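Local coordinates for blue copper protein (Hyphomicrobium denitrificans, PDB 3EF4) that binds one copper ion in a cupredoxin fold and probably serves as a periplasmic electron carrier, at residues E44-V49 and V76-P81; T31-P36 and S62-F67; E72-L77 and L90-K95; P81-G86 and G109-R114. All coordinates share one frame; numbering follows the deposited sequence. Where two conformers were deposited one is given.

Contact 1. Residues E44-V49 and V76-P81; sequences ESVREV and VLKCAP. With CU (copper (II) ion), chain D; PO4 (phosphate ion), chain H.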
loop_
_atom_site.group_PDB
_atom_site.type_symbol
_atom_site.label_atom_id
_atom_site.label_comp_id
_atom_site.label_asym_id
_atom_site.label_seq_id
_atom_site.Cartn_x
_atom_site.Cartn_y
_atom_site.Cartn_z
ATOM N N GLU A 44 0.884 4.127 6.176
ATOM C CA GLU A 44 2.158 4.859 6.142
ATOM C C GLU A 44 3.131 4.158 5.224
ATOM O O GLU A 44 3.118 2.925 5.054
ATOM C CB GLU A 44 2.724 5.020 7.547
ATOM C CG GLU A 44 3.145 3.722 8.223
ATOM C CD GLU A 44 3.667 4.016 9.594
ATOM O OE1 GLU A 44 2.903 4.406 10.468
ATOM O OE2 GLU A 44 4.875 3.932 9.846
ATOM N N SER A 45 4.052 4.913 4.660
ATOM C CA SER A 45 5.084 4.358 3.827
ATOM C C SER A 45 5.908 3.295 4.517
ATOM O O SER A 45 6.249 3.462 5.691
ATOM C CB SER A 45 6.045 5.490 3.412
ATOM O OG SER A 45 5.389 6.511 2.713
ATOM N N VAL A 46 6.260 2.247 3.801
ATOM C CA VAL A 46 7.324 1.351 4.239
ATOM C C VAL A 46 8.613 2.020 3.785
ATOM O O VAL A 46 9.011 1.934 2.640
ATOM C CB VAL A 46 7.131 -0.045 3.678
ATOM C CG1 VAL A 46 8.273 -0.960 4.066
ATOM C CG2 VAL A 46 5.843 -0.658 4.231
ATOM N N ARG A 47 9.240 2.746 4.711
ATOM C CA ARG A 47 10.317 3.635 4.281
ATOM C C ARG A 47 11.524 2.909 3.737
ATOM O O ARG A 47 12.262 3.505 2.944
ATOM C CB ARG A 47 10.712 4.596 5.398
ATOM C CG ARG A 47 9.550 5.545 5.611
ATOM C CD ARG A 47 9.801 6.848 6.078
ATOM N NE ARG A 47 10.793 7.601 5.322
ATOM C CZ ARG A 47 11.452 8.633 5.825
ATOM N NH1 ARG A 47 11.241 9.064 7.041
ATOM N NH2 ARG A 47 12.332 9.233 5.042
ATOM N N GLU A 48 11.668 1.654 4.133
ATOM C CA GLU A 48 12.829 0.908 3.665
ATOM C C GLU A 48 12.732 0.561 2.198
ATOM O O GLU A 48 13.738 0.177 1.613
ATOM C CB GLU A 48 13.028 -0.321 4.570
ATOM C CG GLU A 48 13.236 0.054 6.034
ATOM C CD GLU A 48 12.007 0.475 6.838
ATOM O OE1 GLU A 48 10.773 0.371 6.468
ATOM O OE2 GLU A 48 12.324 1.029 7.914
ATOM N N VAL A 49 11.526 0.688 1.624
ATOM C CA VAL A 49 11.347 0.390 0.184
ATOM C C VAL A 49 10.709 1.561 -0.573
ATOM O O VAL A 49 10.577 1.486 -1.812
ATOM C CB VAL A 49 10.590 -0.958 0.021
ATOM C CG1 VAL A 49 9.121 -0.790 0.362
ATOM C CG2 VAL A 49 10.737 -1.619 -1.325
ATOM N N VAL A 76 4.958 1.045 -1.558
ATOM C CA VAL A 76 4.461 0.122 -0.544
ATOM C C VAL A 76 4.089 0.898 0.701
ATOM O O VAL A 76 4.931 1.659 1.229
ATOM C CB VAL A 76 5.530 -0.952 -0.191
ATOM C CG1 VAL A 76 4.942 -1.940 0.808
ATOM C CG2 VAL A 76 6.004 -1.673 -1.425
ATOM N N LEU A 77 2.868 0.673 1.187
ATOM C CA LEU A 77 2.429 1.219 2.464
ATOM C C LEU A 77 2.036 0.074 3.377
ATOM O O LEU A 77 1.639 -0.990 2.942
ATOM C CB LEU A 77 1.309 2.235 2.323
ATOM C CG LEU A 77 1.605 3.469 1.491
ATOM C CD1 LEU A 77 1.296 3.262 0.029
ATOM C CD2 LEU A 77 0.835 4.682 2.021
ATOM N N LYS A 78 2.137 0.347 4.683
ATOM C CA LYS A 78 1.722 -0.559 5.697
ATOM C C LYS A 78 0.763 0.119 6.668
ATOM O O LYS A 78 0.708 1.319 6.763
ATOM C CB LYS A 78 2.943 -1.092 6.506
ATOM C CG LYS A 78 3.703 0.010 7.228
ATOM C CD LYS A 78 4.865 -0.557 8.048
ATOM C CE LYS A 78 5.703 0.591 8.616
ATOM N NZ LYS A 78 6.848 0.105 9.408
ATOM N N CYS A 79 0.077 -0.736 7.423
ATOM C CA CYS A 79 -0.610 -0.353 8.646
ATOM C C CYS A 79 0.326 -0.705 9.792
ATOM O O CYS A 79 0.746 -1.860 9.902
ATOM C CB CYS A 79 -1.929 -1.066 8.780
ATOM S SG CYS A 79 -2.657 -0.902 10.414
ATOM N N ALA A 80 0.708 0.295 10.597
ATOM C CA ALA A 80 1.733 0.053 11.596
ATOM C C ALA A 80 1.380 -1.082 12.557
ATOM O O ALA A 80 2.210 -1.991 12.713
ATOM C CB ALA A 80 2.019 1.317 12.393
ATOM N N PRO A 81 0.257 -1.119 13.225
ATOM C CA PRO A 81 0.018 -2.230 14.125
ATOM C C PRO A 81 -0.227 -3.565 13.457
ATOM O O PRO A 81 -0.100 -4.589 14.133
ATOM C CB PRO A 81 -1.248 -1.767 14.872
ATOM C CG PRO A 81 -1.937 -0.874 13.929
ATOM C CD PRO A 81 -0.828 -0.087 13.244
HETATM CU CU CU D . -4.435 -2.210 10.406
HETATM P P PO4 H . 6.731 2.902 12.388
HETATM O O1 PO4 H . 5.777 1.908 13.142
HETATM O O2 PO4 H . 7.302 2.203 11.078
HETATM O O3 PO4 H . 5.920 4.195 11.952
HETATM O O4 PO4 H . 7.937 3.307 13.306
HETATM O O HOH W 1 8.588 -1.156 7.778
HETATM O O HOH W 2 7.799 1.461 -2.433
#
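Glu44 and Lys78 sit opposite each other in an antiparallel pair, and their side chains leave the same face of the sheet. Both chains start with CG wedged between the backbone N and the carbonyl carbon (chi1 66° and 62°) and then run out extended. They cross at a slant. Val46 packs against the base of the Lys78 chain. The two side chains cross at about a right angle, with Val46 CG2 3.7 Å from Lys78 CB. Val49 meets Val76 in the same crosswise way, with Val49 CG1 3.6 Å from Val76 CB. Backbone bonds join Glu44 with Lys78 in both directions, and Val46 N gives Val76 O a nearly straight bond of 3.0 Å. Edge strand 44-45 of the cupredoxin sheet thus pairs with the strand that leads into Cys79. Cys79 SG binds the copper at 2.2 Å, together with His41, His82 and Met87. Glu44 OE1 is held by Asn42, which also accepts the N-H of Ala80. Lys78 NZ donates to a phosphate oxygen, O2, at 2.7 Å and to a water shared with Glu48. The lysine charge is probably balanced in the crystal by this phosphate, which probably comes from the crystallisation liquor, and perhaps by Glu48 through the water.

Contact 2. Residues T31-P36 and S62-F67; sequences TVKFVP and SKEVVF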
loop_
_atom_site.group_PDB
_atom_site.type_symbol
_atom_site.label_atom_id
_atom_site.label_comp_id
_atom_site.label_asym_id
_atom_site.label_seq_id
_atom_site.Cartn_x
_atom_site.Cartn_y
_atom_site.Cartn_z
ATOM N N THR A 31 -4.905 10.853 -6.842
ATOM C CA THR A 31 -4.768 10.716 -5.407
ATOM C C THR A 31 -5.230 9.324 -5.004
ATOM O O THR A 31 -6.149 8.728 -5.578
ATOM C CB THR A 31 -5.592 11.707 -4.585
ATOM O OG1 THR A 31 -6.904 11.533 -5.142
ATOM C CG2 THR A 31 -5.310 13.164 -4.803
ATOM N N VAL A 32 -4.593 8.798 -3.977
ATOM C CA VAL A 32 -5.058 7.579 -3.361
ATOM C C VAL A 32 -5.397 7.920 -1.914
ATOM O O VAL A 32 -4.535 8.348 -1.132
ATOM C CB VAL A 32 -4.023 6.435 -3.425
ATOM C CG1 VAL A 32 -4.605 5.161 -2.827
ATOM C CG2 VAL A 32 -3.582 6.206 -4.865
ATOM N N LYS A 33 -6.658 7.780 -1.545
ATOM C CA LYS A 33 -7.111 8.069 -0.185
ATOM C C LYS A 33 -7.322 6.776 0.565
ATOM O O LYS A 33 -8.108 5.918 0.115
ATOM C CB LYS A 33 -8.481 8.791 -0.178
ATOM C CG LYS A 33 -8.701 10.034 -0.880
ATOM C CD LYS A 33 -10.004 10.676 -0.379
ATOM C CE LYS A 33 -9.798 12.173 -0.620
ATOM N NZ LYS A 33 -11.008 12.931 -0.149
ATOM N N PHE A 34 -6.635 6.651 1.676
ATOM C CA PHE A 34 -6.757 5.533 2.597
ATOM C C PHE A 34 -7.753 5.939 3.672
ATOM O O PHE A 34 -7.539 6.943 4.355
ATOM C CB PHE A 34 -5.377 5.204 3.216
ATOM C CG PHE A 34 -4.355 4.852 2.148
ATOM C CD1 PHE A 34 -3.615 5.842 1.526
ATOM C CD2 PHE A 34 -4.205 3.538 1.747
ATOM C CE1 PHE A 34 -2.752 5.508 0.509
ATOM C CE2 PHE A 34 -3.317 3.204 0.722
ATOM C CZ PHE A 34 -2.602 4.213 0.117
ATOM N N VAL A 35 -8.868 5.206 3.728
ATOM C CA VAL A 35 -9.981 5.615 4.558
ATOM C C VAL A 35 -10.209 4.633 5.704
ATOM O O VAL A 35 -10.091 3.426 5.494
ATOM C CB VAL A 35 -11.267 5.809 3.731
ATOM C CG1 VAL A 35 -11.071 6.963 2.742
ATOM C CG2 VAL A 35 -11.721 4.537 3.015
ATOM N N PRO A 36 -10.499 5.129 6.896
ATOM C CA PRO A 36 -10.647 4.271 8.069
ATOM C C PRO A 36 -12.032 3.618 8.161
ATOM O O PRO A 36 -12.849 3.885 9.069
ATOM C CB PRO A 36 -10.432 5.283 9.194
ATOM C CG PRO A 36 -11.039 6.566 8.658
ATOM C CD PRO A 36 -10.593 6.557 7.230
ATOM N N SER A 62 -6.271 5.656 12.988
ATOM C CA SER A 62 -7.708 5.741 12.770
ATOM C C SER A 62 -8.106 6.937 11.924
ATOM O O SER A 62 -9.292 7.315 11.956
ATOM C CB SER A 62 -8.470 5.780 14.115
ATOM O OG SER A 62 -8.498 4.529 14.674
ATOM N N LYS A 63 -7.202 7.537 11.179
ATOM C CA LYS A 63 -7.481 8.703 10.337
ATOM C C LYS A 63 -7.303 8.385 8.863
ATOM O O LYS A 63 -6.559 7.528 8.451
ATOM C CB LYS A 63 -6.561 9.884 10.639
ATOM C CG LYS A 63 -6.572 10.258 12.108
ATOM C CD LYS A 63 -7.542 11.322 12.519
ATOM C CE LYS A 63 -7.191 11.741 13.958
ATOM N NZ LYS A 63 -7.554 10.617 14.884
ATOM N N GLU A 64 -8.038 9.114 8.027
ATOM C CA GLU A 64 -7.816 9.185 6.605
ATOM C C GLU A 64 -6.444 9.782 6.351
ATOM O O GLU A 64 -5.999 10.663 7.079
ATOM C CB GLU A 64 -8.892 10.053 5.953
ATOM C CG GLU A 64 -8.870 10.023 4.444
ATOM C CD GLU A 64 -8.348 11.270 3.803
ATOM O OE1 GLU A 64 -8.570 11.371 2.562
ATOM O OE2 GLU A 64 -7.754 12.026 4.579
ATOM N N VAL A 65 -5.788 9.336 5.297
ATOM C CA VAL A 65 -4.573 9.953 4.781
ATOM C C VAL A 65 -4.539 9.753 3.269
ATOM O O VAL A 65 -5.093 8.776 2.744
ATOM C CB VAL A 65 -3.350 9.335 5.460
ATOM C CG1 VAL A 65 -3.101 7.876 5.065
ATOM C CG2 VAL A 65 -2.088 10.166 5.177
ATOM N N VAL A 66 -3.907 10.670 2.584
ATOM C CA VAL A 66 -3.740 10.636 1.137
ATOM C C VAL A 66 -2.303 10.419 0.750
ATOM O O VAL A 66 -1.353 10.890 1.390
ATOM C CB VAL A 66 -4.349 11.978 0.656
ATOM C CG1 VAL A 66 -3.301 13.050 0.478
ATOM C CG2 VAL A 66 -5.190 11.843 -0.611
ATOM N N PHE A 67 -2.163 9.691 -0.344
ATOM C CA PHE A 67 -0.949 9.580 -1.128
ATOM C C PHE A 67 -1.191 10.346 -2.443
ATOM O O PHE A 67 -2.138 10.002 -3.178
ATOM C CB PHE A 67 -0.574 8.141 -1.437
ATOM C CG PHE A 67 0.545 7.974 -2.444
ATOM C CD1 PHE A 67 0.366 7.138 -3.533
ATOM C CD2 PHE A 67 1.744 8.624 -2.333
ATOM C CE1 PHE A 67 1.333 6.937 -4.487
ATOM C CE2 PHE A 67 2.723 8.422 -3.302
ATOM C CZ PHE A 67 2.534 7.578 -4.355
#
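The Phe34 ring turns its edge to the strand opposite. Val65 O lies in the ring plane, 3.5 Å from Phe34 CD1, and Phe67 CB is at the same edge, 3.9 Å from Phe34 CE1. Phe34 CG stands anti to the carbonyl carbon (chi1 -59°), which lays the ring alongside the Phe67 side chain, both pointing the same way. The Phe67 ring swings off beyond it, touched obliquely by Val32 CG2. It meets the Tyr75 ring with the planes at about 50°, and Trp50 edge to face. On the face that carries Lys33 and Val66, Glu64 from the adjoining loop bends at chi2 (-107°). This brings OE1 beside the aliphatic chain of Lys33, 3.3 Å from Lys33 CD. The salt bridge from Glu64 OE1 to Lys33 NZ is long, 4.0 Å. Two hydrogen-bonded pairs knit the backbones, Val32 with Phe67 and Phe34 with Val65. Past them the Pro36 ring packs on the backbone of residues 62-64. Strand 65-68 is one of the two outermost strands of the sheet within the chain. Strand 31-35 has strand 2-8 on its other side. The face with Val32, Phe34 and Phe67 packs on Val89, Val91 and Val93 of strand 88-93, in the core of the cupredoxin beta sandwich.

Contact 3. Residues E72-L77 and L90-K95; sequences EGLYVL and LVQVGK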
loop_
_atom_site.group_PDB
_atom_site.type_symbol
_atom_site.label_atom_id
_atom_site.label_comp_id
_atom_site.label_asym_id
_atom_site.label_seq_id
_atom_site.Cartn_x
_atom_site.Cartn_y
_atom_site.Cartn_z
ATOM N N GLU A 72 6.504 8.194 -11.193
ATOM C CA GLU A 72 6.197 6.821 -11.586
ATOM C C GLU A 72 6.960 5.854 -10.715
ATOM O O GLU A 72 8.093 6.137 -10.286
ATOM C CB GLU A 72 6.609 6.606 -13.072
ATOM C CG GLU A 72 8.133 6.579 -13.257
ATOM C CD GLU A 72 8.740 6.602 -14.653
ATOM O OE1 GLU A 72 7.983 6.360 -15.621
ATOM O OE2 GLU A 72 9.985 6.871 -14.846
ATOM N N GLY A 73 6.358 4.701 -10.475
ATOM C CA GLY A 73 6.970 3.596 -9.742
ATOM C C GLY A 73 5.991 2.939 -8.776
ATOM O O GLY A 73 4.797 3.202 -8.793
ATOM N N LEU A 74 6.533 2.087 -7.930
ATOM C CA LEU A 74 5.800 1.277 -6.998
ATOM C C LEU A 74 6.006 1.733 -5.582
ATOM O O LEU A 74 7.151 1.912 -5.168
ATOM C CB LEU A 74 6.204 -0.209 -7.137
ATOM C CG LEU A 74 5.848 -0.851 -8.457
ATOM C CD1 LEU A 74 6.584 -2.170 -8.604
ATOM C CD2 LEU A 74 4.352 -1.097 -8.551
ATOM N N TYR A 75 4.920 1.856 -4.851
ATOM C CA TYR A 75 4.866 2.433 -3.512
ATOM C C TYR A 75 4.195 1.449 -2.550
ATOM O O TYR A 75 3.035 1.106 -2.714
ATOM C CB TYR A 75 4.053 3.725 -3.577
ATOM C CG TYR A 75 4.699 4.790 -4.402
ATOM C CD1 TYR A 75 4.528 4.849 -5.775
ATOM C CD2 TYR A 75 5.508 5.759 -3.811
ATOM C CE1 TYR A 75 5.132 5.843 -6.540
ATOM C CE2 TYR A 75 6.098 6.735 -4.552
ATOM C CZ TYR A 75 5.927 6.777 -5.920
ATOM O OH TYR A 75 6.508 7.801 -6.646
ATOM N N VAL A 76 4.958 1.045 -1.558
ATOM C CA VAL A 76 4.461 0.122 -0.544
ATOM C C VAL A 76 4.089 0.898 0.701
ATOM O O VAL A 76 4.931 1.659 1.229
ATOM C CB VAL A 76 5.530 -0.952 -0.191
ATOM C CG1 VAL A 76 4.942 -1.940 0.808
ATOM C CG2 VAL A 76 6.004 -1.673 -1.425
ATOM N N LEU A 77 2.868 0.673 1.187
ATOM C CA LEU A 77 2.429 1.219 2.464
ATOM C C LEU A 77 2.036 0.074 3.377
ATOM O O LEU A 77 1.639 -0.990 2.942
ATOM C CB LEU A 77 1.309 2.235 2.323
ATOM C CG LEU A 77 1.605 3.469 1.491
ATOM C CD1 LEU A 77 1.296 3.262 0.029
ATOM C CD2 LEU A 77 0.835 4.682 2.021
ATOM N N LEU A 90 0.116 -2.050 -2.157
ATOM C CA LEU A 90 1.031 -1.694 -3.207
ATOM C C LEU A 90 0.303 -0.765 -4.190
ATOM O O LEU A 90 -0.709 -1.147 -4.777
ATOM C CB LEU A 90 1.525 -2.933 -3.934
ATOM C CG LEU A 90 2.568 -2.729 -5.054
ATOM C CD1 LEU A 90 3.817 -2.079 -4.515
ATOM C CD2 LEU A 90 2.910 -4.043 -5.750
ATOM N N VAL A 91 0.840 0.428 -4.388
ATOM C CA VAL A 91 0.280 1.381 -5.344
ATOM C C VAL A 91 1.271 1.490 -6.496
ATOM O O VAL A 91 2.451 1.795 -6.270
ATOM C CB VAL A 91 0.057 2.758 -4.725
ATOM C CG1 VAL A 91 -0.479 3.746 -5.737
ATOM C CG2 VAL A 91 -0.891 2.652 -3.543
ATOM N N GLN A 92 0.802 1.276 -7.708
ATOM C CA GLN A 92 1.608 1.483 -8.915
ATOM C C GLN A 92 1.203 2.767 -9.581
ATOM O O GLN A 92 0.043 2.935 -9.959
ATOM C CB GLN A 92 1.349 0.349 -9.882
ATOM C CG GLN A 92 2.169 0.532 -11.161
ATOM C CD GLN A 92 2.034 -0.653 -12.115
ATOM O OE1 GLN A 92 1.583 -1.751 -11.737
ATOM N NE2 GLN A 92 2.484 -0.435 -13.341
ATOM N N VAL A 93 2.173 3.653 -9.734
ATOM C CA VAL A 93 1.985 4.904 -10.437
ATOM C C VAL A 93 2.643 4.781 -11.801
ATOM O O VAL A 93 3.877 4.732 -11.895
ATOM C CB VAL A 93 2.582 6.092 -9.654
ATOM C CG1 VAL A 93 2.308 7.402 -10.381
ATOM C CG2 VAL A 93 2.063 6.115 -8.231
ATOM N N GLY A 94 1.845 4.682 -12.847
ATOM C CA GLY A 94 2.497 4.567 -14.154
ATOM C C GLY A 94 3.371 3.360 -14.293
ATOM O O GLY A 94 3.014 2.267 -13.839
ATOM N N LYS A 95 4.545 3.524 -14.933
ATOM C CA LYS A 95 5.498 2.447 -15.176
ATOM C C LYS A 95 6.142 1.929 -13.898
ATOM O O LYS A 95 6.536 2.745 -13.075
ATOM C CB LYS A 95 6.540 2.943 -16.175
ATOM C CG LYS A 95 7.785 2.188 -16.374
ATOM C CD LYS A 95 7.973 0.875 -17.080
ATOM C CE LYS A 95 8.992 -0.022 -16.341
ATOM N NZ LYS A 95 8.841 -1.463 -16.653
HETATM O O HOH W 3 5.349 6.257 -15.869
#
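Tyr75 and Val93 meet on one face of this hairpin, with Tyr75 CE1 3.5 Å from Val93 CG2. The valine comes in obliquely to the ring, while Val91 O lies in the ring plane at its edge. Leu77 CD1 extends this apolar row to Val91 CG2. On the other face Leu74 and Gln92 run side by side, pointing the same way, with Leu74 CD2 3.6 Å from Gln92 CB. Leu90 CD1 reaches both Leu74 CB and Val76 CG2. Four backbone bonds set this register, two between Gly73 and Val93 and two between Tyr75 and Val91. This is the cupredoxin hairpin whose connecting loop carries copper ligands. Further out, Tyr75 OH donates to Lys71 O, and the ring meets Trp50 edge to face. Leu74 and Val76 touch Ile102 of helix 99-104. Gln92 is extended (chi1 180°), which brings NE2 to Gly94 O at 2.8 Å, in the amide plane, while its OE1 takes the N-H of Val123. At the exposed end a water accepts from Lys95 N and donates to Glu72 OE1 (2.6 Å). One face is apolar; the other is apolar apart from the Gln92 amide, which is buried, satisfied at both ends, and ties the hairpin to the C-terminal residues.

Contact 4. Residues P81-G86 and G109-R114; sequences PHYGMG and GLAKKR. With CU (copper (II) ion), chain D.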
loop_
_atom_site.group_PDB
_atom_site.type_symbol
_atom_site.label_atom_id
_atom_site.label_comp_id
_atom_site.label_asym_id
_atom_site.label_seq_id
_atom_site.Cartn_x
_atom_site.Cartn_y
_atom_site.Cartn_z
ATOM N N PRO A 81 0.257 -1.119 13.225
ATOM C CA PRO A 81 0.018 -2.230 14.125
ATOM C C PRO A 81 -0.227 -3.565 13.457
ATOM O O PRO A 81 -0.100 -4.589 14.133
ATOM C CB PRO A 81 -1.248 -1.767 14.872
ATOM C CG PRO A 81 -1.937 -0.874 13.929
ATOM C CD PRO A 81 -0.828 -0.087 13.244
ATOM N N HIS A 82 -0.608 -3.553 12.178
ATOM C CA HIS A 82 -0.962 -4.810 11.540
ATOM C C HIS A 82 -0.050 -5.279 10.427
ATOM O O HIS A 82 -0.352 -6.252 9.758
ATOM C CB HIS A 82 -2.407 -4.792 11.039
ATOM C CG HIS A 82 -3.389 -4.527 12.137
ATOM N ND1 HIS A 82 -4.317 -3.526 11.950
ATOM C CD2 HIS A 82 -3.618 -5.101 13.318
ATOM C CE1 HIS A 82 -5.071 -3.500 13.054
ATOM N NE2 HIS A 82 -4.634 -4.433 13.899
ATOM N N TYR A 83 1.095 -4.630 10.251
ATOM C CA TYR A 83 1.988 -5.047 9.162
ATOM C C TYR A 83 2.379 -6.487 9.263
ATOM O O TYR A 83 2.338 -7.235 8.280
ATOM C CB TYR A 83 3.227 -4.185 9.172
ATOM C CG TYR A 83 4.127 -4.276 7.971
ATOM C CD1 TYR A 83 3.666 -4.487 6.690
ATOM C CD2 TYR A 83 5.494 -4.122 8.132
ATOM C CE1 TYR A 83 4.513 -4.548 5.629
ATOM C CE2 TYR A 83 6.361 -4.172 7.058
ATOM C CZ TYR A 83 5.872 -4.395 5.788
ATOM O OH TYR A 83 6.678 -4.454 4.693
ATOM N N GLY A 84 2.711 -6.918 10.478
ATOM C CA GLY A 84 3.045 -8.301 10.709
ATOM C C GLY A 84 1.948 -9.284 10.496
ATOM O O GLY A 84 2.173 -10.499 10.300
ATOM N N MET A 85 0.707 -8.838 10.494
ATOM C CA MET A 85 -0.472 -9.616 10.203
ATOM C C MET A 85 -0.811 -9.526 8.741
ATOM O O MET A 85 -1.854 -9.992 8.319
ATOM C CB MET A 85 -1.650 -9.127 11.062
ATOM C CG MET A 85 -1.556 -9.556 12.519
ATOM S SD MET A 85 -2.680 -8.827 13.729
ATOM C CE MET A 85 -1.667 -7.537 14.250
ATOM N N GLY A 86 0.051 -8.905 7.942
ATOM C CA GLY A 86 -0.228 -8.887 6.515
ATOM C C GLY A 86 -0.835 -7.617 5.979
ATOM O O GLY A 86 -1.172 -7.595 4.801
ATOM N N GLY A 109 6.774 -13.673 6.647
ATOM C CA GLY A 109 5.437 -14.099 7.094
ATOM C C GLY A 109 4.254 -13.641 6.233
ATOM O O GLY A 109 4.268 -13.747 5.011
ATOM N N LEU A 110 3.202 -13.157 6.952
ATOM C CA LEU A 110 2.005 -12.687 6.292
ATOM C C LEU A 110 2.242 -11.435 5.456
ATOM O O LEU A 110 1.622 -11.365 4.430
ATOM C CB LEU A 110 0.852 -12.437 7.249
ATOM C CG LEU A 110 0.382 -13.731 7.901
ATOM C CD1 LEU A 110 -0.612 -13.376 9.011
ATOM C CD2 LEU A 110 -0.209 -14.734 6.920
ATOM N N ALA A 111 3.083 -10.500 5.797
ATOM C CA ALA A 111 3.347 -9.365 4.902
ATOM C C ALA A 111 3.998 -9.840 3.607
ATOM O O ALA A 111 3.738 -9.368 2.519
ATOM C CB ALA A 111 4.262 -8.395 5.614
ATOM N N LYS A 112 4.906 -10.830 3.773
ATOM C CA LYS A 112 5.542 -11.394 2.588
ATOM C C LYS A 112 4.500 -12.024 1.685
ATOM O O LYS A 112 4.495 -11.807 0.464
ATOM C CB LYS A 112 6.622 -12.407 3.018
ATOM C CG LYS A 112 7.332 -13.113 1.878
ATOM C CD LYS A 112 8.377 -14.090 2.362
ATOM C CE LYS A 112 9.454 -14.454 1.395
ATOM N NZ LYS A 112 10.431 -15.305 2.166
ATOM N N LYS A 113 3.610 -12.814 2.232
ATOM C CA LYS A 113 2.574 -13.452 1.441
ATOM C C LYS A 113 1.731 -12.419 0.746
ATOM O O LYS A 113 1.492 -12.504 -0.459
ATOM C CB LYS A 113 1.695 -14.318 2.354
ATOM C CG LYS A 113 0.557 -14.980 1.610
ATOM C CD LYS A 113 -0.231 -15.928 2.537
ATOM C CE LYS A 113 -1.429 -16.404 1.710
ATOM N N ARG A 114 1.266 -11.432 1.482
ATOM C CA ARG A 114 0.351 -10.474 0.883
ATOM C C ARG A 114 1.056 -9.567 -0.108
ATOM O O ARG A 114 0.504 -9.303 -1.185
ATOM C CB ARG A 114 -0.330 -9.668 1.982
ATOM C CG ARG A 114 -1.127 -10.604 2.931
ATOM C CD ARG A 114 -2.519 -10.143 2.918
ATOM N NE ARG A 114 -3.347 -10.947 3.842
ATOM C CZ ARG A 114 -3.847 -10.518 4.994
ATOM N NH1 ARG A 114 -4.607 -11.351 5.695
ATOM N NH2 ARG A 114 -3.650 -9.305 5.505
HETATM CU CU CU D . -4.435 -2.210 10.406
HETATM O O HOH W 4 3.561 -12.732 9.846
HETATM O O HOH W 5 4.189 -10.504 8.427
#
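Gly84 O is gripped by two waters that carry it to the backbone amides of Leu110 and Ala111. One water donates to Gly84 O at 2.7 Å and accepts from Leu110 N. The other donates to Gly84 O at 2.8 Å and accepts from Ala111 N at 2.9 Å. The loop thus reaches helix 109-119 through water. Next to this bridge Ala111 CB presses on Tyr83 O (3.5 Å) and approaches the tyrosine ring obliquely at Tyr83 CE1. Leu110 CB lies over the peptide between Met85 and Gly86. The loop is the ligand loop of a cupredoxin, set between strands 73-78 and 88-93. Its His82 ND1 binds the copper at 2.0 Å. Pro81 CG lies above one face of the His82 ring. Gly86 has a positive phi (100°) and comes close to the helix, with Gly86 CA 3.8 Å from Ala111 N. Arg114 bends at chi2 (-123°), which lays its chain along Gly86 O and lets Arg114 NH2 give this oxygen a weak bond of 3.1 Å at the edge of the guanidinium. Arg114 NH1 bonds to Thr16 O, and Tyr83 OH is hydrogen-bonded to Tyr105 OH.

Contact 3 is the most buried of the four; contacts 1, 2 and 4 are each partly exposed. Contacts 1 and 3 share Val76 and Leu77, so strand 73-78 is paired on one side with strand 44-45 and on the other with strand 88-93. Contact 2 lies at the far end of the strand order, yet its aromatic face closes on contact 3 where Phe67 meets Tyr75. Phe34 also touches Leu77. Contacts 1 and 4 both reach the copper and join where Lys78 packs on Tyr83. Contacts 2 and 3 rest on regular antiparallel pairing, contact 1 on a short edge pairing, whereas contact 4 sets a loop on a helix through water and a weak arginine bond.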